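PDB 4H05: aminoglycoside-O-phosphotransferase VIII from Streptomyces rimosus, which catalyses the ATP-dependent phosphorylation of the 3'-hydroxyl of aminoglycoside antibiotics such as kanamycin, and so probably confers resistance to them. Local coordinates for residues Val95-Ser101 and Pro193-Leu198; Val226-Ala231 and Cys242-Leu247. One frame throughout, in Å; residues are numbered along the deposited sequence.

Interaction 1: residues Val95-Ser101 and Pro193-Leu198; sequences VPGRPAS and PDNVLL
Val95 meets Leu197 first, its CG1 coming obliquely to within 4.0 Å of Leu197 CB. Leu197 turns CG away from its own carbonyl carbon, beside its backbone N (chi1 -83°), and its CD2 lies 3.7 Å from Val95 O. The chain then passes Gly97, whose CA-H approaches Leu198 O, and enters a short antiparallel ladder. Arg98 and Leu198 form its hydrogen-bonded pair: Arg98 N bonds to Leu198 O (168° at the hydrogen) and Leu198 N returns a bond to Arg98 O. Pro99 has no N-H to give; it occupies the non-hydrogen-bonded position facing Leu197, their side chains lying side by side, and Pro99 CA sits 3.2 Å from Val196 O. Just past the ladder, Ala100 N bonds to Val196 O at 2.8 Å, and the methyl of Ala100 presses on Pro193, CB to CB 3.5 Å, with Leu198 CD2 also beside it. Ser101 N closes with a weak bond to Pro193 O. Asn195, just after the short 3-10 segment 193-194, is predicted to bind magnesium, and its ND2 bonds to O of Asp190, the predicted catalytic base. The chain leaving strand 86-93 thus pairs with the strand after these residues, consistent with the hinge between the lobes of a kinase-like fold. Strand 196-198 lies between strands 98-99 and 205-208, and helix 109-124 covers the face bearing Val196 and Leu198.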
ATOM      1  N   VAL A  95      11.166   0.873  -9.594  1.00 30.24           N
ATOM      2  CA  VAL A  95      10.140   1.562 -10.449  1.00 34.51           C
ATOM      3  C   VAL A  95      10.634   2.983 -10.722  1.00 33.09           C
ATOM      4  O   VAL A  95      10.939   3.681  -9.785  1.00 31.66           O
ATOM      5  CB  VAL A  95       8.742   1.652  -9.725  1.00 34.77           C
ATOM      6  CG1 VAL A  95       7.695   2.332 -10.611  1.00 31.36           C
ATOM      7  CG2 VAL A  95       8.256   0.274  -9.332  1.00 28.78           C
ATOM      8  N   PRO A  96      10.721   3.421 -11.993  1.00 32.55           N
ATOM      9  CA  PRO A  96      11.283   4.744 -12.150  1.00 31.62           C
ATOM     10  C   PRO A  96      10.293   5.789 -11.694  1.00 29.96           C
ATOM     11  O   PRO A  96       9.201   5.453 -11.338  1.00 38.55           O
ATOM     12  CB  PRO A  96      11.539   4.868 -13.665  1.00 33.39           C
ATOM     13  CG  PRO A  96      10.609   3.844 -14.269  1.00 38.12           C
ATOM     14  CD  PRO A  96      10.536   2.727 -13.267  1.00 32.01           C
ATOM     15  N   GLY A  97      10.729   7.039 -11.619  1.00 29.11           N
ATOM     16  CA  GLY A  97       9.878   8.152 -11.445  1.00 29.19           C
ATOM     17  C   GLY A  97       9.822   8.633 -10.017  1.00 33.73           C
ATOM     18  O   GLY A  97      10.694   8.319  -9.217  1.00 36.25           O
ATOM     19  N   ARG A  98       8.803   9.450  -9.723  1.00 31.41           N
ATOM     20  CA  ARG A  98       8.705  10.121  -8.452  1.00 32.58           C
ATOM     21  C   ARG A  98       7.394   9.685  -7.757  1.00 31.20           C
ATOM     22  O   ARG A  98       6.350   9.568  -8.403  1.00 26.29           O
ATOM     23  CB  ARG A  98       8.706  11.622  -8.678  1.00 37.15           C
ATOM     24  CG  ARG A  98       8.441  12.440  -7.415  1.00 37.76           C
ATOM     25  CD  ARG A  98       8.276  13.907  -7.799  1.00 42.62           C
ATOM     26  NE  ARG A  98       9.360  14.411  -8.632  1.00 40.35           N
ATOM     27  CZ  ARG A  98       9.210  15.301  -9.620  1.00 46.46           C
ATOM     28  NH1 ARG A  98       8.018  15.778  -9.942  1.00 42.79           N
ATOM     29  NH2 ARG A  98      10.277  15.730 -10.304  1.00 46.58           N
ATOM     30  N   PRO A  99       7.464   9.409  -6.464  1.00 28.69           N
ATOM     31  CA  PRO A  99       6.234   9.018  -5.797  1.00 29.11           C
ATOM     32  C   PRO A  99       5.229  10.158  -5.620  1.00 30.80           C
ATOM     33  O   PRO A  99       5.620  11.310  -5.522  1.00 31.92           O
ATOM     34  CB  PRO A  99       6.705   8.450  -4.472  1.00 30.69           C
ATOM     35  CG  PRO A  99       8.119   8.897  -4.262  1.00 32.69           C
ATOM     36  CD  PRO A  99       8.652   9.391  -5.592  1.00 31.50           C
ATOM     37  N   ALA A 100       3.941   9.833  -5.628  1.00 27.69           N
ATOM     38  CA  ALA A 100       2.856  10.784  -5.440  1.00 30.73           C
ATOM     39  C   ALA A 100       2.934  11.569  -4.077  1.00 38.52           C
ATOM     40  O   ALA A 100       2.337  12.629  -3.936  1.00 32.15           O
ATOM     41  CB  ALA A 100       1.504  10.073  -5.580  1.00 28.79           C
ATOM     42  N   SER A 101       3.548  10.896  -3.112  1.00 35.27           N
ATOM     43  CA  SER A 101       4.228  11.331  -1.902  1.00 38.31           C
ATOM     44  C   SER A 101       5.208  12.538  -1.940  1.00 41.08           C
ATOM     45  O   SER A 101       5.395  13.236  -0.944  1.00 38.24           O
ATOM     46  CB  SER A 101       5.163  10.143  -1.613  1.00 37.92           C
ATOM     47  OG  SER A 101       5.175   9.841  -0.258  1.00 43.28           O
ATOM     48  N   PRO A 193      -0.324   7.757  -1.505  1.00 32.34           N
ATOM     49  CA  PRO A 193       0.518   8.337  -2.539  1.00 35.42           C
ATOM     50  C   PRO A 193       1.979   7.830  -2.462  1.00 31.87           C
ATOM     51  O   PRO A 193       2.694   7.799  -3.435  1.00 28.84           O
ATOM     52  CB  PRO A 193       0.378   9.834  -2.275  1.00 36.75           C
ATOM     53  CG  PRO A 193      -0.928   9.959  -1.528  1.00 35.03           C
ATOM     54  CD  PRO A 193      -0.857   8.789  -0.612  1.00 32.21           C
ATOM     55  N   ASP A 194       2.368   7.398  -1.301  1.00 30.71           N
ATOM     56  CA  ASP A 194       3.600   6.734  -1.093  1.00 33.98           C
ATOM     57  C   ASP A 194       3.820   5.519  -1.933  1.00 27.76           C
ATOM     58  O   ASP A 194       4.881   5.296  -2.322  1.00 28.58           O
ATOM     59  CB  ASP A 194       3.753   6.379   0.406  1.00 42.89           C
ATOM     60  CG  ASP A 194       4.687   7.323   1.086  1.00 49.80           C
ATOM     61  OD1 ASP A 194       5.752   7.562   0.478  1.00 58.78           O
ATOM     62  OD2 ASP A 194       4.355   7.892   2.146  1.00 66.40           O
ATOM     63  N   ASN A 195       2.798   4.757  -2.240  1.00 25.94           N
ATOM     64  CA  ASN A 195       2.933   3.505  -2.951  1.00 22.71           C
ATOM     65  C   ASN A 195       2.663   3.578  -4.442  1.00 26.24           C
ATOM     66  O   ASN A 195       2.462   2.531  -5.145  1.00 26.69           O
ATOM     67  CB  ASN A 195       1.921   2.609  -2.233  1.00 23.10           C
ATOM     68  CG  ASN A 195       2.401   2.284  -0.872  1.00 22.22           C
ATOM     69  OD1 ASN A 195       3.615   2.273  -0.719  1.00 21.27           O
ATOM     70  ND2 ASN A 195       1.508   2.007   0.108  1.00 21.17           N
ATOM     71  N   VAL A 196       2.595   4.816  -4.946  1.00 29.26           N
ATOM     72  CA  VAL A 196       2.370   5.073  -6.386  1.00 26.64           C
ATOM     73  C   VAL A 196       3.446   6.024  -6.907  1.00 27.95           C
ATOM     74  O   VAL A 196       3.707   7.117  -6.353  1.00 24.73           O
ATOM     75  CB  VAL A 196       1.006   5.696  -6.648  1.00 24.46           C
ATOM     76  CG1 VAL A 196       0.736   5.817  -8.142  1.00 22.68           C
ATOM     77  CG2 VAL A 196      -0.093   4.881  -5.992  1.00 21.48           C
ATOM     78  N   LEU A 197       4.127   5.559  -7.928  1.00 27.66           N
ATOM     79  CA  LEU A 197       5.182   6.331  -8.500  1.00 29.34           C
ATOM     80  C   LEU A 197       4.723   6.735  -9.894  1.00 26.90           C
ATOM     81  O   LEU A 197       3.897   6.061 -10.522  1.00 26.69           O
ATOM     82  CB  LEU A 197       6.456   5.500  -8.567  1.00 29.96           C
ATOM     83  CG  LEU A 197       7.310   5.432  -7.282  1.00 30.04           C
ATOM     84  CD1 LEU A 197       7.144   4.063  -6.740  1.00 30.78           C
ATOM     85  CD2 LEU A 197       8.792   5.649  -7.441  1.00 33.28           C
ATOM     86  N   LEU A 198       5.232   7.850 -10.351  1.00 29.70           N
ATOM     87  CA  LEU A 198       4.820   8.364 -11.593  1.00 28.52           C
ATOM     88  C   LEU A 198       5.915   9.119 -12.376  1.00 26.79           C
ATOM     89  O   LEU A 198       6.946   9.575 -11.850  1.00 27.59           O
ATOM     90  CB  LEU A 198       3.566   9.232 -11.426  1.00 31.11           C
ATOM     91  CG  LEU A 198       2.630   9.612 -10.304  1.00 33.03           C
ATOM     92  CD1 LEU A 198       1.180   9.470 -10.761  1.00 33.30           C
ATOM     93  CD2 LEU A 198       2.945   9.050  -8.914  1.00 30.61           C
TER

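Interaction 2: residues Val226-Ala231 and Cys242-Leu247; sequences VLRELA and CSAAFL
Phe246 receives Val226 over one face of its ring: CG1 stands 3.7 Å from the centroid and 18° off the normal, a CH-pi contact displaced slightly toward the rim at CE2 and CZ. The two side chains approach from opposite directions, and the ring is carried out to meet the valine because CG is anti to the backbone N of Phe246 (chi1 -179°). Leu230 crosses the phenylalanine at about a right angle, CD1 resting 3.5 Å from Phe246 CB and close to CG and CD2. Val226, Leu230 and Phe246, all buried, form the tight part of the contact. Cys242 stands at its margin, its CB approached more loosely by the other methyl of Leu230, CD2.

The motif is a helical hairpin. Segments 226-230 and 242-247 run nearly antiparallel, at 150°, with their axes 9.7 Å apart, and a short connection joins them. The hairpin belongs to the helical part of a fold related to the protein kinases. Helix 109-124 packs against it as a third helix, placing Leu116 and Ala117 against Phe246 and Ala113 against Cys242.

Toward the more exposed side the fit slackens. Leu227 comes obliquely to the ring, its CD2 4.0 Å from Phe246 CD1, and the same methyl spans to Ser243 CB and, at 4.2 Å, to Leu247 CG. Ser243 lies where the backbones come nearest, across from Leu230, and its OG is hydrogen-bonded to Gly239 O, just ahead of helix 240-251. Beyond the interface Arg228 bridges to Glu229, NH1 to OE2 3.0 Å, and makes a second salt bridge through NH2 with Asp270.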
ATOM      1  N   VAL A 226      -6.594   6.693   0.005  1.00 30.31           N
ATOM      2  CA  VAL A 226      -6.162   7.715  -0.899  1.00 30.21           C
ATOM      3  C   VAL A 226      -6.749   9.041  -0.516  1.00 29.19           C
ATOM      4  O   VAL A 226      -6.048  10.056  -0.638  1.00 26.76           O
ATOM      5  CB  VAL A 226      -6.524   7.414  -2.387  1.00 30.51           C
ATOM      6  CG1 VAL A 226      -7.254   8.588  -2.977  1.00 35.78           C
ATOM      7  CG2 VAL A 226      -5.255   7.256  -3.108  1.00 34.72           C
ATOM      8  N   LEU A 227      -8.039   9.080  -0.107  1.00 32.17           N
ATOM      9  CA  LEU A 227      -8.685  10.412   0.174  1.00 31.46           C
ATOM     10  C   LEU A 227      -8.241  10.980   1.500  1.00 32.53           C
ATOM     11  O   LEU A 227      -8.143  12.189   1.673  1.00 32.49           O
ATOM     12  CB  LEU A 227     -10.206  10.351   0.102  1.00 32.75           C
ATOM     13  CG  LEU A 227     -10.759  10.132  -1.306  1.00 30.16           C
ATOM     14  CD1 LEU A 227     -12.138   9.532  -1.160  1.00 29.21           C
ATOM     15  CD2 LEU A 227     -10.804  11.404  -2.210  1.00 32.29           C
ATOM     16  N   ARG A 228      -7.910  10.107   2.451  1.00 35.83           N
ATOM     17  CA  ARG A 228      -7.365  10.575   3.709  1.00 35.21           C
ATOM     18  C   ARG A 228      -6.031  11.242   3.463  1.00 36.00           C
ATOM     19  O   ARG A 228      -5.702  12.187   4.157  1.00 34.61           O
ATOM     20  CB  ARG A 228      -7.195   9.417   4.710  1.00 35.03           C
ATOM     21  CG  ARG A 228      -6.473   9.786   6.003  1.00 34.46           C
ATOM     22  CD  ARG A 228      -5.144   8.990   6.045  1.00 41.79           C
ATOM     23  NE  ARG A 228      -5.381   7.651   6.499  1.00 37.46           N
ATOM     24  CZ  ARG A 228      -4.720   6.514   6.202  1.00 34.41           C
ATOM     25  NH1 ARG A 228      -3.638   6.396   5.401  1.00 30.91           N
ATOM     26  NH2 ARG A 228      -5.197   5.412   6.787  1.00 29.52           N
ATOM     27  N   GLU A 229      -5.227  10.731   2.527  1.00 31.90           N
ATOM     28  CA  GLU A 229      -3.929  11.359   2.210  1.00 32.01           C
ATOM     29  C   GLU A 229      -4.129  12.614   1.321  1.00 33.43           C
ATOM     30  O   GLU A 229      -3.671  13.663   1.674  1.00 34.75           O
ATOM     31  CB  GLU A 229      -3.001  10.383   1.560  1.00 29.88           C
ATOM     32  CG  GLU A 229      -2.590   9.226   2.463  1.00 31.26           C
ATOM     33  CD  GLU A 229      -2.093   9.703   3.816  1.00 38.59           C
ATOM     34  OE1 GLU A 229      -1.167  10.556   3.904  1.00 36.51           O
ATOM     35  OE2 GLU A 229      -2.596   9.202   4.821  1.00 43.04           O
ATOM     36  N   LEU A 230      -4.886  12.520   0.240  1.00 30.82           N
ATOM     37  CA  LEU A 230      -5.163  13.665  -0.629  1.00 34.46           C
ATOM     38  C   LEU A 230      -5.732  14.905   0.081  1.00 40.23           C
ATOM     39  O   LEU A 230      -5.685  15.987  -0.506  1.00 36.16           O
ATOM     40  CB  LEU A 230      -6.139  13.305  -1.799  1.00 31.84           C
ATOM     41  CG  LEU A 230      -5.520  12.496  -2.936  1.00 35.71           C
ATOM     42  CD1 LEU A 230      -6.545  12.101  -3.981  1.00 31.37           C
ATOM     43  CD2 LEU A 230      -4.343  13.207  -3.578  1.00 33.53           C
ATOM     44  N   ALA A 231      -6.364  14.725   1.244  1.00 36.03           N
ATOM     45  CA  ALA A 231      -6.918  15.853   2.057  1.00 38.73           C
ATOM     46  C   ALA A 231      -5.840  16.824   2.544  1.00 37.20           C
ATOM     47  O   ALA A 231      -6.117  18.000   2.755  1.00 40.99           O
ATOM     48  CB  ALA A 231      -7.692  15.318   3.258  1.00 34.05           C
ATOM     49  N   CYS A 242      -7.569  18.735  -5.130  1.00 38.04           N
ATOM     50  CA  CYS A 242      -7.089  17.444  -5.574  1.00 37.28           C
ATOM     51  C   CYS A 242      -8.054  16.349  -5.235  1.00 33.44           C
ATOM     52  O   CYS A 242      -8.350  15.516  -6.103  1.00 33.40           O
ATOM     53  CB  CYS A 242      -5.731  17.168  -4.991  1.00 37.08           C
ATOM     54  SG  CYS A 242      -4.443  18.284  -5.627  1.00 39.74           S
ATOM     55  N   SER A 243      -8.632  16.357  -4.035  1.00 37.53           N
ATOM     56  CA  SER A 243      -9.641  15.310  -3.694  1.00 36.01           C
ATOM     57  C   SER A 243     -10.868  15.374  -4.547  1.00 42.96           C
ATOM     58  O   SER A 243     -11.329  14.347  -5.028  1.00 48.03           O
ATOM     59  CB  SER A 243     -10.109  15.345  -2.248  1.00 35.44           C
ATOM     60  OG  SER A 243      -9.043  15.540  -1.346  1.00 41.12           O
ATOM     61  N   ALA A 244     -11.422  16.565  -4.745  1.00 48.38           N
ATOM     62  CA  ALA A 244     -12.426  16.753  -5.825  1.00 44.01           C
ATOM     63  C   ALA A 244     -11.941  16.264  -7.216  1.00 38.94           C
ATOM     64  O   ALA A 244     -12.694  15.615  -7.944  1.00 38.94           O
ATOM     65  CB  ALA A 244     -12.845  18.224  -5.909  1.00 40.79           C
ATOM     66  N   ALA A 245     -10.705  16.574  -7.603  1.00 34.41           N
ATOM     67  CA  ALA A 245     -10.220  16.088  -8.912  1.00 34.76           C
ATOM     68  C   ALA A 245     -10.099  14.542  -8.910  1.00 32.97           C
ATOM     69  O   ALA A 245     -10.567  13.857  -9.818  1.00 34.39           O
ATOM     70  CB  ALA A 245      -8.920  16.759  -9.315  1.00 34.04           C
ATOM     71  N   PHE A 246      -9.536  13.966  -7.868  1.00 36.32           N
ATOM     72  CA  PHE A 246      -9.580  12.510  -7.764  1.00 33.91           C
ATOM     73  C   PHE A 246     -11.014  11.993  -7.854  1.00 31.97           C
ATOM     74  O   PHE A 246     -11.297  11.065  -8.603  1.00 30.20           O
ATOM     75  CB  PHE A 246      -8.985  12.057  -6.457  1.00 35.09           C
ATOM     76  CG  PHE A 246      -8.985  10.573  -6.301  1.00 35.45           C
ATOM     77  CD1 PHE A 246     -10.096   9.932  -5.818  1.00 34.97           C
ATOM     78  CD2 PHE A 246      -7.879   9.835  -6.642  1.00 35.11           C
ATOM     79  CE1 PHE A 246     -10.106   8.571  -5.667  1.00 35.18           C
ATOM     80  CE2 PHE A 246      -7.870   8.458  -6.469  1.00 34.96           C
ATOM     81  CZ  PHE A 246      -8.997   7.827  -6.002  1.00 31.71           C
ATOM     82  N   LEU A 247     -11.959  12.643  -7.184  1.00 34.66           N
ATOM     83  CA  LEU A 247     -13.330  12.109  -7.195  1.00 36.51           C
ATOM     84  C   LEU A 247     -14.054  12.292  -8.516  1.00 39.25           C
ATOM     85  O   LEU A 247     -14.801  11.406  -8.929  1.00 41.35           O
ATOM     86  CB  LEU A 247     -14.182  12.672  -6.060  1.00 41.56           C
ATOM     87  CG  LEU A 247     -14.148  12.013  -4.661  1.00 40.96           C
ATOM     88  CD1 LEU A 247     -15.317  12.608  -3.864  1.00 39.83           C
ATOM     89  CD2 LEU A 247     -14.275  10.517  -4.749  1.00 31.24           C
TER

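How the interactions relate
Along the chain the two contacts come in series: interaction 1 closes at Leu198 before interaction 2 opens at Val226. Their centres lie about 16 Å apart, yet they touch, Pro193 CD packing 3.4 Å from Glu229 CB. Helix 109-124 serves both, meeting strand 196-198 through Ala115, Leu116 and Leu119, and Ala100 through Val112; Leu116 touches both Val196 and Phe246. Interaction 1 thus ties the chain that follows strand 86-93 to the segment holding Asn195, while interaction 2 joins helices 220-230 and 240-251 in the helical part of the fold. Leu191, touched by Val226, follows directly on Asp190, so the segment holding the predicted proton acceptor touches interaction 2 and leads along the chain into interaction 1.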